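Local coordinates for protein cytochrome P450 (Zobellia galactanivorans, PDB 6G5O) that binds protoporphyrin IX containing iron and belongs to the cytochrome P450 family of mainly helical haem proteins, at residues Ala42-Tyr45 with Lys46-Ser50; Ser144-Glu147 with Thr148-Trp152; Glu208-Lys211 with Gly212-Leu216; Arg247-Pro250 with Glu251-Gly254; Ala333-Ala336 with Arg337-Lys341. One frame throughout, in Å; residues are numbered along the deposited sequence.

The five contacts follow one another along the chain, and four of them approach the bound HEM at different distances. The side chain of Ala336 in contact 5 is about 4 Å from the HEM. In contact 3 Leu216 lines the HEM pocket and the side chain of Val213 is about 7 Å from the HEM, while those of Tyr45 in contact 1 and Trp149 in contact 2 are each about 10 Å from it. Contacts 1 and 2 lie on opposite sides of the chain's centre, their own centres 37 Å apart. Contact 4 joins the others only by touching contact 5, through Thr253 CG2 and Lys341 O at 3.7 Å. Contacts 2 and 3 come within about 8 Å at their nearest atoms.

Contact 1: residues Ala42-Tyr45 with Lys46-Ser50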
# COMPACT_ATOMS: atom_id res chain seq x y z
N ALA A 42 9.16 0.58 15.21
CA ALA A 42 9.49 1.08 13.86
C ALA A 42 10.66 2.06 13.85
O ALA A 42 11.43 2.08 12.90
CB ALA A 42 8.28 1.74 13.20
N HIS A 43 10.76 2.91 14.85
CA HIS A 43 11.85 3.85 14.96
C HIS A 43 13.19 3.18 15.38
O HIS A 43 14.27 3.69 15.08
CB HIS A 43 11.47 4.96 15.93
CG HIS A 43 12.52 6.01 16.09
ND1 HIS A 43 12.84 6.90 15.09
CD2 HIS A 43 13.32 6.31 17.14
CE1 HIS A 43 13.80 7.71 15.52
NE2 HIS A 43 14.11 7.37 16.75
N ASN A 44 13.11 2.04 16.04
CA ASN A 44 14.31 1.42 16.63
C ASN A 44 14.82 0.31 15.70
O ASN A 44 14.53 -0.89 15.90
CB ASN A 44 13.98 0.88 18.02
CG ASN A 44 15.19 0.22 18.70
OD1 ASN A 44 16.33 0.37 18.26
ND2 ASN A 44 14.92 -0.53 19.75
N TYR A 45 15.54 0.73 14.67
CA TYR A 45 16.04 -0.16 13.60
C TYR A 45 17.23 -1.03 14.04
O TYR A 45 17.49 -2.05 13.44
CB TYR A 45 16.45 0.63 12.35
CG TYR A 45 17.62 1.57 12.58
CD1 TYR A 45 18.94 1.13 12.41
CD2 TYR A 45 17.41 2.89 13.01
CE1 TYR A 45 20.00 1.97 12.62
CE2 TYR A 45 18.47 3.74 13.24
CZ TYR A 45 19.77 3.26 13.04
OH TYR A 45 20.85 4.08 13.26
N LYS A 46 17.94 -0.58 15.07
CA LYS A 46 19.06 -1.34 15.64
C LYS A 46 18.60 -2.66 16.25
O LYS A 46 19.12 -3.74 15.91
CB LYS A 46 19.81 -0.51 16.67
CG LYS A 46 20.81 0.43 16.01
CD LYS A 46 22.01 0.71 16.90
CE LYS A 46 21.76 1.94 17.75
NZ LYS A 46 22.12 3.17 16.99
N THR A 47 17.58 -2.59 17.10
CA THR A 47 16.99 -3.79 17.66
C THR A 47 16.08 -4.52 16.66
O THR A 47 16.12 -5.74 16.57
CB THR A 47 16.20 -3.46 18.92
OG1 THR A 47 17.03 -2.74 19.85
CG2 THR A 47 15.66 -4.71 19.57
N PHE A 48 15.26 -3.78 15.91
CA PHE A 48 14.32 -4.39 14.95
C PHE A 48 14.70 -4.00 13.49
O PHE A 48 14.27 -2.94 12.96
CB PHE A 48 12.88 -3.97 15.29
CG PHE A 48 12.49 -4.21 16.73
CD1 PHE A 48 12.17 -5.49 17.17
CD2 PHE A 48 12.44 -3.15 17.63
CE1 PHE A 48 11.83 -5.72 18.49
CE2 PHE A 48 12.07 -3.36 18.95
CZ PHE A 48 11.78 -4.65 19.38
N GLN A 49 15.52 -4.86 12.87
CA GLN A 49 16.19 -4.50 11.63
C GLN A 49 15.38 -4.85 10.39
O GLN A 49 14.55 -5.77 10.43
CB GLN A 49 17.58 -5.13 11.58
CG GLN A 49 17.69 -6.43 10.81
CD GLN A 49 19.11 -7.02 10.87
OE1 GLN A 49 20.12 -6.31 11.04
NE2 GLN A 49 19.19 -8.32 10.76
N SER A 50 15.59 -4.09 9.30
CA SER A 50 15.02 -4.42 7.98
C SER A 50 16.06 -5.04 7.03
O SER A 50 15.70 -5.70 6.04
CB SER A 50 14.39 -3.17 7.32
OG SER A 50 13.35 -2.66 8.12
O HOH W 1 17.82 2.30 16.84
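Tyr45 and Lys46 run side by side and point the same way, the ring with CE1 3.8 Å from CG of Lys46. The tyrosine CG stands between its backbone N and carbonyl carbon (chi1 64°), the crowded position, and this brings the ring obliquely to the amide, CD1 lying 3.3 Å from Lys46 N. Farther out the lysine chain bends at both of its last two torsions. One ring face of Tyr45 carries a water, off toward the rim. That water donates to Asn44 OD1 at 2.8 Å and accepts only weakly from Lys46 N.

Asn44 reaches across the turn at a slant to Thr47. Its OD1 takes a nearly straight but weak hydrogen bond from Thr47 N, 3.4 Å long at 172°, while the threonine OG1 bonds to Glu276. The segment carries the chain from the end of helix 35-43 into strand 48-49, an outermost strand of the five-stranded mixed sheet. Asn44 is the first residue to leave helical geometry, and its carbonyl closes the bend: Phe48 N donates to Asn44 O at 3.0 Å with an angle of 156°. The same oxygen sits near the plane of the Phe48 ring, at its edge, 3.5 Å from CD2, whereas CG2 of Thr47 covers the middle of one face. The Phe48 side chain lies against Arg272 and Val274 of the neighbouring strand 270-274. Tyr45 also meets His327 edge-to-face, and Tyr45 CA makes a CH...O contact with Phe48 O at 3.4 Å.

Contact 2: residues Ser144-Glu147 with Thr148-Trp152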
# COMPACT_ATOMS: atom_id res chain seq x y z
N SER A 144 0.54 2.45 -23.07
CA SER A 144 0.19 1.08 -23.50
C SER A 144 0.83 -0.02 -22.65
O SER A 144 0.39 -1.17 -22.68
CB SER A 144 0.62 0.89 -24.95
OG SER A 144 2.03 0.78 -25.01
N GLU A 145 1.88 0.31 -21.89
CA GLU A 145 2.50 -0.69 -21.01
C GLU A 145 1.53 -1.19 -19.94
O GLU A 145 1.69 -2.28 -19.40
CB GLU A 145 3.78 -0.11 -20.39
CG GLU A 145 4.78 -1.13 -19.88
CD GLU A 145 5.34 -2.05 -20.96
OE1 GLU A 145 5.79 -3.15 -20.58
OE2 GLU A 145 5.36 -1.68 -22.16
N SER A 146 0.51 -0.38 -19.62
CA SER A 146 -0.54 -0.77 -18.67
C SER A 146 -1.28 -2.05 -19.04
O SER A 146 -1.76 -2.79 -18.14
CB SER A 146 -1.57 0.35 -18.51
OG SER A 146 -2.27 0.58 -19.71
N GLU A 147 -1.39 -2.33 -20.36
CA GLU A 147 -2.05 -3.56 -20.86
C GLU A 147 -1.29 -4.82 -20.43
O GLU A 147 -1.87 -5.83 -20.04
CB GLU A 147 -2.23 -3.54 -22.39
CG GLU A 147 -3.29 -2.59 -22.89
CD GLU A 147 -4.69 -2.81 -22.26
OE1 GLU A 147 -5.06 -3.96 -21.90
OE2 GLU A 147 -5.41 -1.81 -22.12
N THR A 148 0.02 -4.74 -20.46
CA THR A 148 0.82 -5.83 -19.93
C THR A 148 0.49 -6.08 -18.47
O THR A 148 0.25 -7.24 -18.06
CB THR A 148 2.31 -5.52 -20.09
OG1 THR A 148 2.57 -5.26 -21.48
CG2 THR A 148 3.16 -6.67 -19.56
N TRP A 149 0.47 -5.01 -17.68
CA TRP A 149 0.24 -5.15 -16.24
C TRP A 149 -1.18 -5.63 -15.95
O TRP A 149 -1.40 -6.46 -15.09
CB TRP A 149 0.58 -3.83 -15.51
CG TRP A 149 1.95 -3.34 -15.86
CD1 TRP A 149 3.02 -4.10 -16.22
CD2 TRP A 149 2.38 -1.98 -15.93
NE1 TRP A 149 4.08 -3.30 -16.52
CE2 TRP A 149 3.73 -2.00 -16.32
CE3 TRP A 149 1.76 -0.75 -15.69
CZ2 TRP A 149 4.47 -0.84 -16.48
CZ3 TRP A 149 2.49 0.39 -15.82
CH2 TRP A 149 3.83 0.35 -16.23
N ILE A 150 -2.14 -5.12 -16.68
CA ILE A 150 -3.51 -5.61 -16.54
C ILE A 150 -3.66 -7.12 -16.86
O ILE A 150 -4.35 -7.83 -16.14
CB ILE A 150 -4.47 -4.80 -17.41
CG1 ILE A 150 -4.57 -3.38 -16.86
CG2 ILE A 150 -5.85 -5.46 -17.43
CD1 ILE A 150 -5.08 -2.37 -17.86
N SER A 151 -2.97 -7.60 -17.90
CA SER A 151 -2.96 -9.04 -18.23
C SER A 151 -2.47 -9.96 -17.15
O SER A 151 -2.92 -11.10 -17.05
CB SER A 151 -2.12 -9.31 -19.48
OG SER A 151 -2.81 -8.84 -20.63
N TRP A 152 -1.52 -9.51 -16.34
CA TRP A 152 -1.08 -10.32 -15.21
C TRP A 152 -2.22 -10.66 -14.23
O TRP A 152 -2.17 -11.69 -13.57
CB TRP A 152 -0.00 -9.57 -14.42
CG TRP A 152 1.28 -9.30 -15.16
CD1 TRP A 152 1.72 -9.93 -16.29
CD2 TRP A 152 2.30 -8.38 -14.79
NE1 TRP A 152 2.94 -9.44 -16.66
CE2 TRP A 152 3.33 -8.49 -15.75
CE3 TRP A 152 2.45 -7.47 -13.74
CZ2 TRP A 152 4.49 -7.73 -15.70
CZ3 TRP A 152 3.62 -6.71 -13.68
CH2 TRP A 152 4.62 -6.84 -14.66
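Trp149 folds back over Glu145 and Ser146, one turn earlier in helix 145-152, a short helix of the P450 fold packed against helices 122-139 and 169-185. Its CG is anti to the carbonyl carbon (chi1 -52°), which swings the indole toward the start of the helix. CB lies 3.7 Å from Ser146 O. Beyond it, Glu145 O hangs over the centre of one indole face, with CD2 of Trp149 3.6 Å from it; that carbonyl also accepts weak hydrogen bonds from the backbone N of Thr148 and of Trp149. On the six-membered ring, CE3 meets Ser146 CA at 3.8 Å and CZ2 meets Glu145 CG at 3.4 Å. The glutamate chain crosses the indole at about a right angle, bent at chi2 so that its carboxylate leaves the ring behind. NE1 finds its partner in Tyr175 OH, which also bonds Glu145 OE1, and so one hydroxyl ties both side chains. Phe218 meets the indole edge-to-face. Ile150 lays CG1 3.1 Å from Ser146 O, the acceptor for its own N. Glu147 O is gripped twice from opposite faces of its plane, by Ser151 N at 3.0 Å and Ser151 OG at 3.2 Å.

Contact 3: residues Glu208-Lys211 with Gly212-Leu216; sequences EEVK and GVMVL
Gly212 N donates to Glu208 O at 3.1 Å, one turn earlier in helix 207-220. By its place in the chain and its sequence this helix probably corresponds to the first part of the long helix that crosses the haem in the P450 fold. The Gly212 backbone is also hydrogen-bonded to Ile71 in a loop. Val213 follows, its N held by Glu209 O at 3.2 Å and, more weakly, by Val210 O; its CG2 rests 3.5 Å from the same Glu209 O, and its side chain is about 7 Å from the HEM.

Met214 N lies in the carbonyl plane of Val210 O, 2.9 Å off. Its CG is anti to the carbonyl carbon and passes beside Val210, 4.1 Å from CG1, before the bends at chi2 (-51°) and chi3 (-60°) turn the methyl end away; the side chain packs on Met191 and Tyr192. Val215 N makes the straightest bond here, 173° to Lys211 O. Val215 CG2 sits 3.3 Å from that oxygen and 4.0 Å from Lys211 CG, the two chains pointing the same way. The lysine then runs out fully extended to a weak, long ion pair with Asp177. Leu216 touches the HEM, and the carbonyl O of Val213, one turn back from Thr217, is hydrogen-bonded to Thr217 OG1.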
# COMPACT_ATOMS: atom_id res chain seq x y z
N GLU A 208 21.56 -4.66 -10.64
CA GLU A 208 21.04 -5.34 -9.47
C GLU A 208 20.37 -4.38 -8.49
O GLU A 208 19.34 -4.74 -7.87
CB GLU A 208 22.14 -6.14 -8.75
CG GLU A 208 21.74 -6.92 -7.48
CD GLU A 208 20.87 -8.18 -7.73
OE1 GLU A 208 20.41 -8.42 -8.88
OE2 GLU A 208 20.65 -8.97 -6.76
N GLU A 209 20.97 -3.21 -8.28
CA GLU A 209 20.36 -2.20 -7.42
C GLU A 209 19.08 -1.65 -8.05
O GLU A 209 18.11 -1.48 -7.38
CB GLU A 209 21.34 -1.08 -7.11
CG GLU A 209 22.37 -1.49 -6.06
CD GLU A 209 23.58 -0.58 -6.07
OE1 GLU A 209 24.12 -0.38 -7.16
OE2 GLU A 209 23.95 -0.01 -5.01
N VAL A 210 19.08 -1.42 -9.35
CA VAL A 210 17.91 -0.89 -10.04
C VAL A 210 16.79 -1.90 -9.92
O VAL A 210 15.66 -1.53 -9.67
CB VAL A 210 18.24 -0.52 -11.51
CG1 VAL A 210 16.99 -0.12 -12.32
CG2 VAL A 210 19.22 0.63 -11.52
N LYS A 211 17.12 -3.18 -10.02
CA LYS A 211 16.12 -4.22 -9.94
C LYS A 211 15.49 -4.25 -8.54
O LYS A 211 14.28 -4.45 -8.38
CB LYS A 211 16.76 -5.57 -10.28
CG LYS A 211 15.81 -6.75 -10.23
CD LYS A 211 16.55 -8.05 -10.53
CE LYS A 211 15.64 -9.27 -10.37
NZ LYS A 211 16.22 -10.50 -10.96
N GLY A 212 16.35 -4.05 -7.53
CA GLY A 212 15.93 -3.89 -6.14
C GLY A 212 14.87 -2.79 -5.90
O GLY A 212 13.91 -3.00 -5.16
N VAL A 213 15.03 -1.65 -6.56
CA VAL A 213 14.08 -0.58 -6.47
C VAL A 213 12.81 -0.90 -7.26
O VAL A 213 11.70 -0.61 -6.82
CB VAL A 213 14.67 0.73 -7.03
CG1 VAL A 213 13.63 1.87 -6.93
CG2 VAL A 213 15.95 1.09 -6.27
N MET A 214 13.00 -1.46 -8.46
CA MET A 214 11.89 -1.65 -9.39
C MET A 214 10.94 -2.78 -9.03
O MET A 214 9.70 -2.61 -9.11
CB MET A 214 12.39 -1.77 -10.82
CG MET A 214 13.01 -0.52 -11.40
SD MET A 214 11.99 0.97 -11.23
CE MET A 214 10.53 0.40 -12.15
N VAL A 215 11.47 -3.91 -8.56
CA VAL A 215 10.58 -4.99 -8.08
C VAL A 215 9.73 -4.51 -6.89
O VAL A 215 8.53 -4.82 -6.77
CB VAL A 215 11.37 -6.25 -7.64
CG1 VAL A 215 10.42 -7.26 -6.97
CG2 VAL A 215 12.08 -6.89 -8.82
N LEU A 216 10.39 -3.82 -5.96
CA LEU A 216 9.71 -3.25 -4.82
C LEU A 216 8.63 -2.30 -5.23
O LEU A 216 7.56 -2.33 -4.67
CB LEU A 216 10.70 -2.52 -3.93
CG LEU A 216 10.13 -1.62 -2.83
CD1 LEU A 216 9.36 -2.43 -1.78
CD2 LEU A 216 11.30 -0.82 -2.23

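Contact 4: residues Arg247-Pro250 with Glu251-Gly254; sequences RKEP and EITG
Two torsions fold Glu251 back on Glu249 and Pro250: its CG sits between the backbone N and the carbonyl carbon (chi1 62°), and a bend at chi2 (-84°) doubles the chain over. The carboxylate therefore lies against the preceding backbone, with OE1 3.5 Å from Glu249 C and OE2 3.6 Å from Glu249 CB, while CD of Pro250 comes 3.6 Å from OE1. The Glu249 and Glu251 carboxylates are turned about halfway between parallel and perpendicular, and Glu249 OE1 stands 4.3 Å from Glu251 OE2. These like charges would probably disfavour each other, but OE2 of Glu249 is engaged in a salt bridge with Arg245 in the helix before.

Two overlapping beta turns carry the backbone round. Ile252 N donates to Glu249 O at 3.1 Å, nearly straight at 169°, though from above the carbonyl plane. Ile252 CG1 rests 3.3 Å from the same oxygen. One residue on, Pro250 O accepts both donors of Thr253, its backbone N, well above the carbonyl plane, and OG1 at 2.6 Å, which is short and much nearer the plane. The OG1 also bonds to Gln345.

The bend joins helix 240-248 to helix 253-264, which by order and sequence probably correspond to the J and K helices of the P450 fold. Ile252 tucks against Arg245 and Leu246 of the first of these, while Pro250 and Thr253 reach across to helix 333-350, touching Gln345 and Lys341 respectively.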
# COMPACT_ATOMS: atom_id res chain seq x y z
N ARG A 247 -19.14 15.99 -2.19
CA ARG A 247 -19.58 16.87 -3.27
C ARG A 247 -19.63 18.34 -2.81
O ARG A 247 -19.09 19.21 -3.49
CB ARG A 247 -20.92 16.42 -3.87
CG ARG A 247 -21.51 17.35 -4.94
CD ARG A 247 -22.69 16.72 -5.70
NE ARG A 247 -23.71 16.19 -4.79
CZ ARG A 247 -24.69 16.91 -4.24
NH1 ARG A 247 -24.79 18.22 -4.50
NH2 ARG A 247 -25.56 16.31 -3.41
N LYS A 248 -20.22 18.61 -1.64
CA LYS A 248 -20.45 20.00 -1.17
C LYS A 248 -19.30 20.57 -0.36
O LYS A 248 -19.25 21.76 -0.19
CB LYS A 248 -21.71 20.09 -0.28
CG LYS A 248 -23.04 19.73 -0.93
N GLU A 249 -18.40 19.73 0.14
CA GLU A 249 -17.27 20.20 0.94
C GLU A 249 -15.96 19.58 0.43
O GLU A 249 -15.32 18.81 1.15
CB GLU A 249 -17.45 19.81 2.42
CG GLU A 249 -18.69 20.28 3.18
CD GLU A 249 -18.70 19.75 4.61
OE1 GLU A 249 -17.78 20.10 5.39
OE2 GLU A 249 -19.61 18.96 4.97
N PRO A 250 -15.54 19.91 -0.79
CA PRO A 250 -14.30 19.36 -1.36
C PRO A 250 -13.03 19.54 -0.49
O PRO A 250 -12.11 18.72 -0.57
CB PRO A 250 -14.15 20.13 -2.68
CG PRO A 250 -14.99 21.37 -2.51
CD PRO A 250 -16.16 20.89 -1.71
N GLU A 251 -12.97 20.62 0.30
CA GLU A 251 -11.88 20.86 1.27
C GLU A 251 -11.59 19.72 2.27
O GLU A 251 -10.49 19.62 2.78
CB GLU A 251 -12.09 22.18 2.04
CG GLU A 251 -13.34 22.26 2.90
CD GLU A 251 -14.64 22.68 2.15
OE1 GLU A 251 -14.68 22.82 0.88
OE2 GLU A 251 -15.66 22.85 2.85
N ILE A 252 -12.56 18.84 2.56
CA ILE A 252 -12.30 17.74 3.46
C ILE A 252 -11.64 16.51 2.80
O ILE A 252 -11.41 15.50 3.47
CB ILE A 252 -13.57 17.26 4.20
CG1 ILE A 252 -14.50 16.49 3.28
CG2 ILE A 252 -14.28 18.41 4.96
CD1 ILE A 252 -15.72 15.94 4.01
N THR A 253 -11.35 16.56 1.52
CA THR A 253 -10.97 15.36 0.79
C THR A 253 -9.61 14.78 1.28
O THR A 253 -9.48 13.56 1.44
CB THR A 253 -10.92 15.62 -0.74
OG1 THR A 253 -12.14 16.19 -1.21
CG2 THR A 253 -10.74 14.32 -1.48
N GLY A 254 -8.64 15.65 1.55
CA GLY A 254 -7.33 15.24 2.10
C GLY A 254 -7.50 14.39 3.33
O GLY A 254 -6.94 13.28 3.45

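Contact 5: residues Ala333-Ala336 with Arg337-Lys341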
# COMPACT_ATOMS: atom_id res chain seq x y z
N ALA A 333 3.43 7.00 -1.09
CA ALA A 333 2.32 7.61 -0.39
C ALA A 333 1.72 8.78 -1.16
O ALA A 333 0.49 8.94 -1.24
CB ALA A 333 2.75 8.06 0.99
N THR A 334 2.61 9.58 -1.76
CA THR A 334 2.21 10.71 -2.56
C THR A 334 1.38 10.31 -3.81
O THR A 334 0.31 10.89 -4.11
CB THR A 334 3.44 11.49 -3.01
OG1 THR A 334 4.25 11.82 -1.89
CG2 THR A 334 3.02 12.82 -3.67
N HIS A 335 1.87 9.31 -4.54
CA HIS A 335 1.14 8.75 -5.68
C HIS A 335 -0.25 8.25 -5.28
O HIS A 335 -1.30 8.60 -5.91
CB HIS A 335 1.98 7.59 -6.26
CG HIS A 335 1.37 6.94 -7.46
ND1 HIS A 335 1.20 7.61 -8.66
CD2 HIS A 335 0.89 5.69 -7.64
CE1 HIS A 335 0.62 6.79 -9.51
NE2 HIS A 335 0.43 5.63 -8.92
N ALA A 336 -0.26 7.48 -4.20
CA ALA A 336 -1.48 6.87 -3.69
C ALA A 336 -2.51 7.91 -3.24
O ALA A 336 -3.72 7.80 -3.51
CB ALA A 336 -1.15 5.96 -2.54
N ARG A 337 -2.02 8.92 -2.51
CA ARG A 337 -2.89 9.98 -2.08
C ARG A 337 -3.54 10.73 -3.23
O ARG A 337 -4.71 11.12 -3.15
CB ARG A 337 -2.14 10.98 -1.22
CG ARG A 337 -1.89 10.50 0.19
CD ARG A 337 -0.89 11.43 0.86
NE ARG A 337 -0.77 11.10 2.25
CZ ARG A 337 0.37 11.06 2.93
NH1 ARG A 337 1.54 11.33 2.37
NH2 ARG A 337 0.31 10.70 4.20
N GLN A 338 -2.79 10.98 -4.29
CA GLN A 338 -3.36 11.67 -5.43
C GLN A 338 -4.42 10.82 -6.14
O GLN A 338 -5.48 11.35 -6.59
CB GLN A 338 -2.31 12.08 -6.43
CG GLN A 338 -1.21 13.02 -5.98
CD GLN A 338 -1.59 13.95 -4.88
OE1 GLN A 338 -2.55 14.70 -4.99
NE2 GLN A 338 -0.81 13.92 -3.78
N ILE A 339 -4.14 9.52 -6.24
CA ILE A 339 -5.12 8.61 -6.82
C ILE A 339 -6.44 8.73 -6.07
O ILE A 339 -7.49 8.93 -6.66
CB ILE A 339 -4.65 7.14 -6.72
CG1 ILE A 339 -3.68 6.82 -7.87
CG2 ILE A 339 -5.81 6.18 -6.81
CD1 ILE A 339 -2.98 5.50 -7.73
N LEU A 340 -6.36 8.61 -4.76
CA LEU A 340 -7.54 8.59 -3.93
C LEU A 340 -8.26 9.94 -3.79
O LEU A 340 -9.51 9.93 -3.77
CB LEU A 340 -7.18 8.00 -2.56
CG LEU A 340 -6.75 6.55 -2.59
CD1 LEU A 340 -6.17 6.12 -1.26
CD2 LEU A 340 -7.94 5.65 -2.96
N LYS A 341 -7.51 11.07 -3.73
CA LYS A 341 -8.16 12.40 -3.68
C LYS A 341 -8.97 12.62 -4.97
O LYS A 341 -10.16 13.06 -4.92
CB LYS A 341 -7.20 13.57 -3.41
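Helix 333-350 begins beside the HEM, and over its first turns Ala333 to Ala336 meet Arg337 to Leu340 through backbone bonds and side chains. The Gln338 chain bends at chi2 (-28°), curling the amide back on the preceding turn, so that Thr334 O receives both Gln338 N at 3.1 Å and Gln338 NE2 at 3.2 Å. The two donors approach from opposite faces of the carbonyl plane, and the side-chain bond is the less straight, 136° at its hydrogen. CG2 of Thr334 runs alongside, 4.0 Å from NE2.

Arg337 N bonds to Ala333 O at 2.8 Å, and its chain, extended from CG to NE, draws along the same carbonyl before the guanidinium lays one face over Ala333 CB, NH1 standing 3.7 Å away. NE is then held in a salt bridge with Glu258 of helix 253-264.

In P450s this helix follows the loop that supplies the cysteine ligand of the haem iron; by order it probably corresponds to the L helix, and the side chain of Ala336 comes within about 4 Å of the HEM. Beside it, His335 and Ile339 slant across each other: Ile339 CG1 lies over one face of the imidazole and its CD1 is 3.6 Å from NE2. The other ring nitrogen, ND1, bonds to Tyr99. Ile339 also packs on Val225 and Val229 of helix 223-238. Leu340 takes the following turn, with its N donating to Ala336 O and CG leaning to 3.4 Å from that oxygen.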